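PDB 5BN4: V-type ATP synthase alpha chain from Nanoarchaeum equitans Kin4-M, which belongs to the A subunits of V/A-type rotary complexes and carries a P-loop nucleotide-binding domain between beta-rich N-terminal domains and a helical C-terminal one. Local coordinates for residues 124-129 and 148-153; 189-194 and 366-371; 246-251 and 296-301. All coordinates share one frame; numbering follows the deposited sequence.

Interaction 1: residues 124-129 and 148-153; sequences DTIKGG and PNVEGK
Ile126 and Gly152 form the hydrogen-bonded pair of a short antiparallel strand pairing in the barrel-sandwich region. Gly152 N donates to Ile126 O over 2.9 Å, with 151° at the hydrogen and the donor tilted 20° from the carbonyl plane. The return bond from Ile126 N to Gly152 O is modelled shorter than is plausible, and its length is doubtful. Glu151 CA adds a CA-H...O contact to the same Ile126 O at 3.3 Å. One step on, Thr125 and Lys153 make the non-hydrogen-bonded pair, where Lys153 CA lies 3.3 Å from Asp124 O in another CA-H...O contact.

The carbonyl of Gly152 is flanked by methyls from both faces of the sheet: Thr125 CG2 on the face shared with Lys153, Ile126 CG2 on the other. Thr125 turns this methyl across the strand by holding it trans to its own backbone N. Ile126 CG2 also meets Val150 CG1 at 4.1 Å, the one apolar side-chain pair between 124-129 and 148-153. Where the strands end the chains stay close: Gly128 CA sits 3.8 Å from Pro148 CA, a backbone approach made on the side where a side chain would point. Gly128 N, although near Val150 O, is too poorly angled to bond to it.

Farther out, Asp124 OD2 forms a salt bridge with Lys121, while Asp130 OD2 holds the amide of Lys127 and Asn172 OD1 that of Lys153. A backbone bond of Asp124 with Ile154 continues the pairing in register, and one of Gly129 with Val146 joins the chains beyond the strands, outside that register. Strand 125-126 is outermost within this chain, with 152-157 separating it from 169-171 and 174-176; Pro148, beyond the strands, packs on Pro189 and Leu366.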
loop_
_atom_site.group_PDB
_atom_site.type_symbol
_atom_site.label_atom_id
_atom_site.label_comp_id
_atom_site.label_asym_id
_atom_site.label_seq_id
_atom_site.Cartn_x
_atom_site.Cartn_y
_atom_site.Cartn_z
ATOM N N ASP A 124 -20.567 -63.355 -17.680
ATOM C CA ASP A 124 -20.137 -62.159 -18.395
ATOM C C ASP A 124 -18.800 -61.650 -17.869
ATOM O O ASP A 124 -18.469 -61.833 -16.696
ATOM C CB ASP A 124 -21.194 -61.059 -18.296
ATOM C CG ASP A 124 -22.278 -61.196 -19.346
ATOM O OD1 ASP A 124 -22.405 -62.292 -19.931
ATOM O OD2 ASP A 124 -23.001 -60.207 -19.584
ATOM N N THR A 125 -18.031 -61.015 -18.747
ATOM C CA THR A 125 -16.756 -60.431 -18.360
ATOM C C THR A 125 -16.966 -58.968 -18.003
ATOM O O THR A 125 -17.718 -58.260 -18.676
ATOM C CB THR A 125 -15.726 -60.541 -19.493
ATOM O OG1 THR A 125 -15.746 -61.871 -20.027
ATOM C CG2 THR A 125 -14.329 -60.222 -18.979
ATOM N N ILE A 126 -16.303 -58.516 -16.943
ATOM C CA ILE A 126 -16.515 -57.163 -16.444
ATOM C C ILE A 126 -15.228 -56.333 -16.428
ATOM O O ILE A 126 -14.136 -56.851 -16.180
ATOM C CB ILE A 126 -17.185 -57.181 -15.042
ATOM C CG1 ILE A 126 -18.081 -55.957 -14.855
ATOM C CG2 ILE A 126 -16.150 -57.295 -13.923
ATOM C CD1 ILE A 126 -18.854 -55.970 -13.557
ATOM N N LYS A 127 -15.367 -55.043 -16.725
ATOM C CA LYS A 127 -14.247 -54.111 -16.667
ATOM C C LYS A 127 -14.442 -53.181 -15.481
ATOM O O LYS A 127 -15.450 -53.261 -14.783
ATOM C CB LYS A 127 -14.161 -53.272 -17.944
ATOM C CG LYS A 127 -14.115 -54.064 -19.237
ATOM C CD LYS A 127 -13.894 -53.139 -20.426
ATOM C CE LYS A 127 -14.917 -52.009 -20.449
ATOM N NZ LYS A 127 -14.683 -51.059 -21.575
ATOM N N GLY A 128 -13.478 -52.295 -15.260
ATOM C CA GLY A 128 -13.624 -51.261 -14.255
ATOM C C GLY A 128 -14.603 -50.206 -14.732
ATOM O O GLY A 128 -14.610 -49.842 -15.910
ATOM N N GLY A 129 -15.440 -49.721 -13.821
ATOM C CA GLY A 129 -16.412 -48.696 -14.155
ATOM C C GLY A 129 -17.604 -49.218 -14.932
ATOM O O GLY A 129 -18.394 -48.439 -15.467
ATOM N N PRO A 148 -12.856 -49.036 -10.575
ATOM C CA PRO A 148 -11.873 -49.133 -11.661
ATOM C C PRO A 148 -10.886 -50.269 -11.406
ATOM O O PRO A 148 -10.290 -50.805 -12.338
ATOM C CB PRO A 148 -11.153 -47.783 -11.598
ATOM C CG PRO A 148 -12.150 -46.858 -10.980
ATOM C CD PRO A 148 -12.886 -47.689 -9.979
ATOM N N ASN A 149 -10.727 -50.626 -10.137
ATOM C CA ASN A 149 -9.895 -51.749 -9.737
ATOM C C ASN A 149 -10.448 -53.069 -10.277
ATOM O O ASN A 149 -9.697 -53.930 -10.738
ATOM C CB ASN A 149 -9.828 -51.801 -8.210
ATOM C CG ASN A 149 -8.628 -52.568 -7.699
ATOM O OD1 ASN A 149 -8.110 -53.459 -8.371
ATOM N ND2 ASN A 149 -8.180 -52.226 -6.496
ATOM N N VAL A 150 -11.769 -53.209 -10.231
ATOM C CA VAL A 150 -12.432 -54.480 -10.515
ATOM C C VAL A 150 -12.446 -54.872 -11.992
ATOM O O VAL A 150 -12.913 -54.119 -12.844
ATOM C CB VAL A 150 -13.883 -54.476 -9.985
ATOM C CG1 VAL A 150 -14.635 -55.708 -10.463
ATOM C CG2 VAL A 150 -13.890 -54.391 -8.466
ATOM N N GLU A 151 -11.930 -56.064 -12.278
ATOM C CA GLU A 151 -12.010 -56.648 -13.613
ATOM C C GLU A 151 -12.142 -58.163 -13.513
ATOM O O GLU A 151 -11.796 -58.760 -12.491
ATOM C CB GLU A 151 -10.779 -56.282 -14.447
ATOM C CG GLU A 151 -9.470 -56.850 -13.917
ATOM C CD GLU A 151 -8.313 -56.643 -14.879
ATOM O OE1 GLU A 151 -8.568 -56.291 -16.050
ATOM O OE2 GLU A 151 -7.150 -56.832 -14.464
ATOM N N GLY A 152 -12.649 -58.783 -14.575
ATOM C CA GLY A 152 -12.773 -60.228 -14.619
ATOM C C GLY A 152 -14.138 -60.725 -15.056
ATOM O O GLY A 152 -14.937 -59.975 -15.616
ATOM N N LYS A 153 -14.401 -62.003 -14.800
ATOM C CA LYS A 153 -15.663 -62.623 -15.186
ATOM C C LYS A 153 -16.610 -62.762 -13.996
ATOM O O LYS A 153 -16.179 -63.052 -12.879
ATOM C CB LYS A 153 -15.405 -63.986 -15.840
ATOM C CG LYS A 153 -16.411 -65.068 -15.473
ATOM C CD LYS A 153 -16.166 -66.344 -16.258
ATOM C CE LYS A 153 -17.039 -67.481 -15.748
ATOM N NZ LYS A 153 -16.674 -67.882 -14.360
#

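Interaction 2: residues 189-194 and 366-371; sequences PYKEKL and LNDLEG
Leu366 packs on Pro189, Tyr190 and Lys191 where the turn of the hairpin 361-364/370-379 meets a classic beta bulge, formed by Lys191 and Glu192 opposite Arg364. The two methyls of Leu366 divide the work: CD1 reaches Pro189 CG at 4.2 Å, and CD2 rests 3.8 Å from Tyr190 CA. A water ties the two backbones together, donating to Pro189 O at 3.0 Å and accepting from Leu366 N. The carbonyl O of Leu366 lies beside the aliphatic chain of Lys191, 3.5 Å from its CE.

Asn367 OD1 is hydrogen-bonded to Thr365 OG1 and takes a weak bond from Leu369 N, which ties the turn to itself. Asp368, at a left-handed backbone position, is the charged partner of Lys191. Lys191 runs out extended past CG, with chi2, chi3 and chi4 all near 180°, and brings NZ to the carboxylate. There NZ meets OD2 of Asp368 at 2.9 Å on the syn side, 25° out of the carboxylate plane, and makes a weak second bond to OD1. The salt bridge thus ties 189-194 to the turn, at an exposed surface.

Glu370 opens the returning strand and directs its carboxylate to Arg362; its aliphatic part lies near Leu194, with Glu370 CG 4.4 Å from Leu194 CD1.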
loop_
_atom_site.group_PDB
_atom_site.type_symbol
_atom_site.label_atom_id
_atom_site.label_comp_id
_atom_site.label_asym_id
_atom_site.label_seq_id
_atom_site.Cartn_x
_atom_site.Cartn_y
_atom_site.Cartn_z
ATOM N N PRO A 189 -10.668 -41.954 -12.437
ATOM C CA PRO A 189 -10.196 -42.128 -13.814
ATOM C C PRO A 189 -11.320 -42.174 -14.844
ATOM O O PRO A 189 -12.443 -42.568 -14.532
ATOM C CB PRO A 189 -9.478 -43.480 -13.763
ATOM C CG PRO A 189 -10.179 -44.221 -12.685
ATOM C CD PRO A 189 -10.527 -43.191 -11.649
ATOM N N TYR A 190 -10.998 -41.764 -16.066
ATOM C CA TYR A 190 -11.917 -41.842 -17.193
ATOM C C TYR A 190 -11.104 -42.103 -18.457
ATOM O O TYR A 190 -9.882 -41.967 -18.448
ATOM C CB TYR A 190 -12.722 -40.548 -17.329
ATOM C CG TYR A 190 -11.876 -39.295 -17.360
ATOM C CD1 TYR A 190 -11.347 -38.817 -18.552
ATOM C CD2 TYR A 190 -11.609 -38.588 -16.195
ATOM C CE1 TYR A 190 -10.574 -37.674 -18.584
ATOM C CE2 TYR A 190 -10.837 -37.443 -16.216
ATOM C CZ TYR A 190 -10.322 -36.990 -17.413
ATOM O OH TYR A 190 -9.554 -35.849 -17.438
ATOM N N LYS A 191 -11.776 -42.474 -19.541
ATOM C CA LYS A 191 -11.071 -42.823 -20.772
ATOM C C LYS A 191 -10.510 -41.618 -21.525
ATOM O O LYS A 191 -9.304 -41.532 -21.755
ATOM C CB LYS A 191 -11.957 -43.662 -21.697
ATOM C CG LYS A 191 -11.968 -45.148 -21.366
ATOM C CD LYS A 191 -12.694 -45.938 -22.442
ATOM C CE LYS A 191 -12.599 -47.434 -22.196
ATOM N NZ LYS A 191 -13.275 -48.211 -23.272
ATOM N N GLU A 192 -11.382 -40.692 -21.908
ATOM C CA GLU A 192 -10.972 -39.578 -22.758
ATOM C C GLU A 192 -11.735 -38.291 -22.454
ATOM O O GLU A 192 -12.962 -38.293 -22.365
ATOM C CB GLU A 192 -11.155 -39.959 -24.230
ATOM C CG GLU A 192 -10.964 -38.817 -25.217
ATOM C CD GLU A 192 -11.410 -39.186 -26.622
ATOM O OE1 GLU A 192 -11.999 -40.275 -26.792
ATOM O OE2 GLU A 192 -11.174 -38.390 -27.556
ATOM N N LYS A 193 -11.001 -37.195 -22.293
ATOM C CA LYS A 193 -11.613 -35.882 -22.134
ATOM C C LYS A 193 -12.224 -35.437 -23.459
ATOM O O LYS A 193 -11.516 -35.261 -24.449
ATOM C CB LYS A 193 -10.578 -34.859 -21.663
ATOM C CG LYS A 193 -11.081 -33.420 -21.660
ATOM C CD LYS A 193 -12.067 -33.165 -20.530
ATOM C CE LYS A 193 -11.353 -33.068 -19.190
ATOM N NZ LYS A 193 -10.442 -31.888 -19.127
ATOM N N LEU A 194 -13.541 -35.257 -23.473
ATOM C CA LEU A 194 -14.256 -34.908 -24.696
ATOM C C LEU A 194 -14.323 -33.402 -24.931
ATOM O O LEU A 194 -14.115 -32.607 -24.016
ATOM C CB LEU A 194 -15.670 -35.491 -24.673
ATOM C CG LEU A 194 -15.776 -37.015 -24.633
ATOM C CD1 LEU A 194 -17.232 -37.451 -24.579
ATOM C CD2 LEU A 194 -15.070 -37.631 -25.831
ATOM N N LEU A 366 -15.317 -44.863 -18.268
ATOM C CA LEU A 366 -14.670 -46.161 -18.443
ATOM C C LEU A 366 -15.589 -47.169 -19.124
ATOM O O LEU A 366 -15.125 -48.082 -19.805
ATOM C CB LEU A 366 -14.206 -46.714 -17.098
ATOM C CG LEU A 366 -13.182 -45.866 -16.345
ATOM C CD1 LEU A 366 -12.806 -46.533 -15.032
ATOM C CD2 LEU A 366 -11.955 -45.639 -17.206
ATOM N N ASN A 367 -16.893 -47.000 -18.934
ATOM C CA ASN A 367 -17.872 -47.871 -19.574
ATOM C C ASN A 367 -18.357 -47.297 -20.901
ATOM O O ASN A 367 -19.439 -47.639 -21.378
ATOM C CB ASN A 367 -19.048 -48.152 -18.634
ATOM C CG ASN A 367 -19.606 -46.891 -18.001
ATOM O OD1 ASN A 367 -19.691 -45.843 -18.641
ATOM N ND2 ASN A 367 -19.985 -46.987 -16.731
ATOM N N ASP A 368 -17.543 -46.419 -21.480
ATOM C CA ASP A 368 -17.808 -45.822 -22.789
ATOM C C ASP A 368 -19.120 -45.044 -22.860
ATOM O O ASP A 368 -19.698 -44.884 -23.935
ATOM C CB ASP A 368 -17.749 -46.879 -23.896
ATOM C CG ASP A 368 -16.369 -47.481 -24.051
ATOM O OD1 ASP A 368 -15.517 -46.848 -24.710
ATOM O OD2 ASP A 368 -16.135 -48.585 -23.515
ATOM N N LEU A 369 -19.585 -44.562 -21.714
ATOM C CA LEU A 369 -20.742 -43.680 -21.681
ATOM C C LEU A 369 -20.274 -42.232 -21.622
ATOM O O LEU A 369 -19.089 -41.962 -21.423
ATOM C CB LEU A 369 -21.636 -43.997 -20.482
ATOM C CG LEU A 369 -22.415 -45.312 -20.538
ATOM C CD1 LEU A 369 -23.302 -45.457 -19.312
ATOM C CD2 LEU A 369 -23.242 -45.390 -21.813
ATOM N N GLU A 370 -21.205 -41.303 -21.796
ATOM C CA GLU A 370 -20.874 -39.886 -21.764
ATOM C C GLU A 370 -21.357 -39.219 -20.477
ATOM O O GLU A 370 -22.543 -39.262 -20.147
ATOM C CB GLU A 370 -21.456 -39.177 -22.989
ATOM C CG GLU A 370 -21.306 -37.669 -22.969
ATOM C CD GLU A 370 -21.905 -37.016 -24.199
ATOM O OE1 GLU A 370 -21.946 -37.675 -25.261
ATOM O OE2 GLU A 370 -22.340 -35.849 -24.102
ATOM N N GLY A 371 -20.426 -38.609 -19.752
ATOM C CA GLY A 371 -20.754 -37.886 -18.539
ATOM C C GLY A 371 -20.010 -36.568 -18.471
ATOM O O GLY A 371 -18.981 -36.392 -19.126
HETATM O O HOH W 1 -15.142 -42.621 -15.864
#

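Interaction 3: residues 246-251 and 296-301; sequences IYIGCG and ASIYLG
Ser297 O accepts the helical bond from Gly301 N at 3.0 Å and is touched from the strand by Ile248 CD1 at 3.6 Å. Strand 246-250 and helix 296-301 run nearly antiparallel, at 172°, with axes 8.7 Å apart in the alpha/beta core of the nucleotide-binding domain. Helix 292-309 links parallel strands 280-285 and 314-320 in a beta-alpha-beta crossover, and 244-250 lies between those strands, beneath it. Tyr247 points instead to helix 229-239, on the other side of the sheet.

Ile248 projects between helix turns: CD1 reaches Gly301 CA at 3.8 Å, on the side where a side chain would point, while CG2 lies 3.7 Å from Ser297 OG. Cys250 SG, swung trans to its backbone N (chi1 -168°), meets Ile298 CD1 at 3.8 Å. At the other end Ile246 CD1 rests 3.5 Å from Gly301 O.

No hydrogen bond crosses the interface. Ser297 OG, a buried hydroxyl, bonds to Arg294 O within its own helix, so the helix meets the strand through van der Waals contact, isoleucine methyls and Cys250 SG lying against helix backbone and side-chain atoms.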
loop_
_atom_site.group_PDB
_atom_site.type_symbol
_atom_site.label_atom_id
_atom_site.label_comp_id
_atom_site.label_asym_id
_atom_site.label_seq_id
_atom_site.Cartn_x
_atom_site.Cartn_y
_atom_site.Cartn_z
ATOM N N ILE A 246 -24.895 -31.014 -6.820
ATOM C CA ILE A 246 -24.176 -31.060 -5.552
ATOM C C ILE A 246 -23.899 -29.654 -5.036
ATOM O O ILE A 246 -23.174 -28.889 -5.668
ATOM C CB ILE A 246 -22.833 -31.794 -5.696
ATOM C CG1 ILE A 246 -23.047 -33.208 -6.236
ATOM C CG2 ILE A 246 -22.105 -31.834 -4.362
ATOM C CD1 ILE A 246 -21.761 -33.967 -6.455
ATOM N N TYR A 247 -24.480 -29.310 -3.890
ATOM C CA TYR A 247 -24.225 -28.003 -3.295
ATOM C C TYR A 247 -23.330 -28.118 -2.066
ATOM O O TYR A 247 -23.709 -28.722 -1.062
ATOM C CB TYR A 247 -25.523 -27.270 -2.943
ATOM C CG TYR A 247 -25.330 -25.775 -2.791
ATOM C CD1 TYR A 247 -24.904 -25.229 -1.589
ATOM C CD2 TYR A 247 -25.551 -24.914 -3.857
ATOM C CE1 TYR A 247 -24.714 -23.866 -1.449
ATOM C CE2 TYR A 247 -25.364 -23.550 -3.725
ATOM C CZ TYR A 247 -24.945 -23.032 -2.520
ATOM O OH TYR A 247 -24.758 -21.674 -2.385
ATOM N N ILE A 248 -22.142 -27.531 -2.162
ATOM C CA ILE A 248 -21.164 -27.570 -1.084
ATOM C C ILE A 248 -21.189 -26.271 -0.287
ATOM O O ILE A 248 -20.890 -25.198 -0.817
ATOM C CB ILE A 248 -19.739 -27.790 -1.630
ATOM C CG1 ILE A 248 -19.693 -29.029 -2.525
ATOM C CG2 ILE A 248 -18.735 -27.905 -0.489
ATOM C CD1 ILE A 248 -18.341 -29.274 -3.164
ATOM N N GLY A 249 -21.553 -26.376 0.986
ATOM C CA GLY A 249 -21.522 -25.238 1.885
ATOM C C GLY A 249 -20.158 -25.132 2.536
ATOM O O GLY A 249 -19.925 -25.688 3.611
ATOM N N CYS A 250 -19.252 -24.418 1.878
ATOM C CA CYS A 250 -17.867 -24.335 2.322
ATOM C C CYS A 250 -17.616 -23.094 3.175
ATOM O O CYS A 250 -17.427 -21.996 2.651
ATOM C CB CYS A 250 -16.923 -24.345 1.116
ATOM S SG CYS A 250 -15.179 -24.588 1.521
ATOM N N GLY A 251 -17.624 -23.279 4.491
ATOM C CA GLY A 251 -17.290 -22.218 5.424
ATOM C C GLY A 251 -18.226 -21.026 5.396
ATOM O O GLY A 251 -17.786 -19.887 5.546
ATOM N N ALA A 296 -11.689 -30.598 2.963
ATOM C CA ALA A 296 -12.234 -31.934 2.753
ATOM C C ALA A 296 -13.555 -31.901 1.989
ATOM O O ALA A 296 -13.788 -32.731 1.114
ATOM C CB ALA A 296 -12.405 -32.657 4.084
ATOM N N SER A 297 -14.410 -30.934 2.315
ATOM C CA SER A 297 -15.718 -30.814 1.675
ATOM C C SER A 297 -15.580 -30.544 0.182
ATOM O O SER A 297 -16.383 -31.015 -0.626
ATOM C CB SER A 297 -16.535 -29.696 2.323
ATOM O OG SER A 297 -16.038 -28.424 1.942
ATOM N N ILE A 298 -14.556 -29.775 -0.171
ATOM C CA ILE A 298 -14.267 -29.465 -1.562
ATOM C C ILE A 298 -13.907 -30.733 -2.336
ATOM O O ILE A 298 -14.506 -31.031 -3.370
ATOM C CB ILE A 298 -13.121 -28.442 -1.666
ATOM C CG1 ILE A 298 -13.548 -27.106 -1.051
ATOM C CG2 ILE A 298 -12.711 -28.242 -3.111
ATOM C CD1 ILE A 298 -14.729 -26.461 -1.750
ATOM N N TYR A 299 -12.935 -31.479 -1.823
ATOM C CA TYR A 299 -12.508 -32.726 -2.449
ATOM C C TYR A 299 -13.606 -33.788 -2.407
ATOM O O TYR A 299 -13.762 -34.567 -3.349
ATOM C CB TYR A 299 -11.234 -33.252 -1.781
ATOM C CG TYR A 299 -10.001 -32.416 -2.060
ATOM C CD1 TYR A 299 -9.792 -31.209 -1.408
ATOM C CD2 TYR A 299 -9.042 -32.840 -2.973
ATOM C CE1 TYR A 299 -8.671 -30.442 -1.660
ATOM C CE2 TYR A 299 -7.914 -32.080 -3.230
ATOM C CZ TYR A 299 -7.734 -30.882 -2.570
ATOM O OH TYR A 299 -6.617 -30.118 -2.816
ATOM N N LEU A 300 -14.365 -33.809 -1.315
ATOM C CA LEU A 300 -15.452 -34.769 -1.139
ATOM C C LEU A 300 -16.537 -34.596 -2.198
ATOM O O LEU A 300 -16.937 -35.557 -2.855
ATOM C CB LEU A 300 -16.069 -34.622 0.251
ATOM C CG LEU A 300 -17.092 -35.675 0.675
ATOM C CD1 LEU A 300 -16.456 -36.655 1.647
ATOM C CD2 LEU A 300 -18.321 -35.021 1.286
ATOM N N GLY A 301 -17.013 -33.364 -2.355
ATOM C CA GLY A 301 -18.043 -33.064 -3.332
ATOM C C GLY A 301 -17.570 -33.303 -4.752
ATOM O O GLY A 301 -18.356 -33.670 -5.627
#

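Interactions 1 and 2 adjoin, their centres 15 Å apart. Asp368 is their common charge: besides Lys191 it attracts Lys127, whose NZ lies 3.5 Å from Asp368 OD2 in a long, weak ion pair, bringing both lysines to one carboxylate. Gly128 O also packs 3.4 Å from Leu366 CB, joining the barrel-sandwich region to the hairpin turn of the nucleotide-binding domain. Interaction 3 is nested in the chain loop closed by interaction 2 and reaches the same mixed sheet, yet their nearest atoms stay about 12 Å apart. It lies close to the ligand site: the Cys250 side chain is about 9 Å from the magnesium ion and about 10 Å from the bound phosphoaminophosphonic acid-adenylate ester.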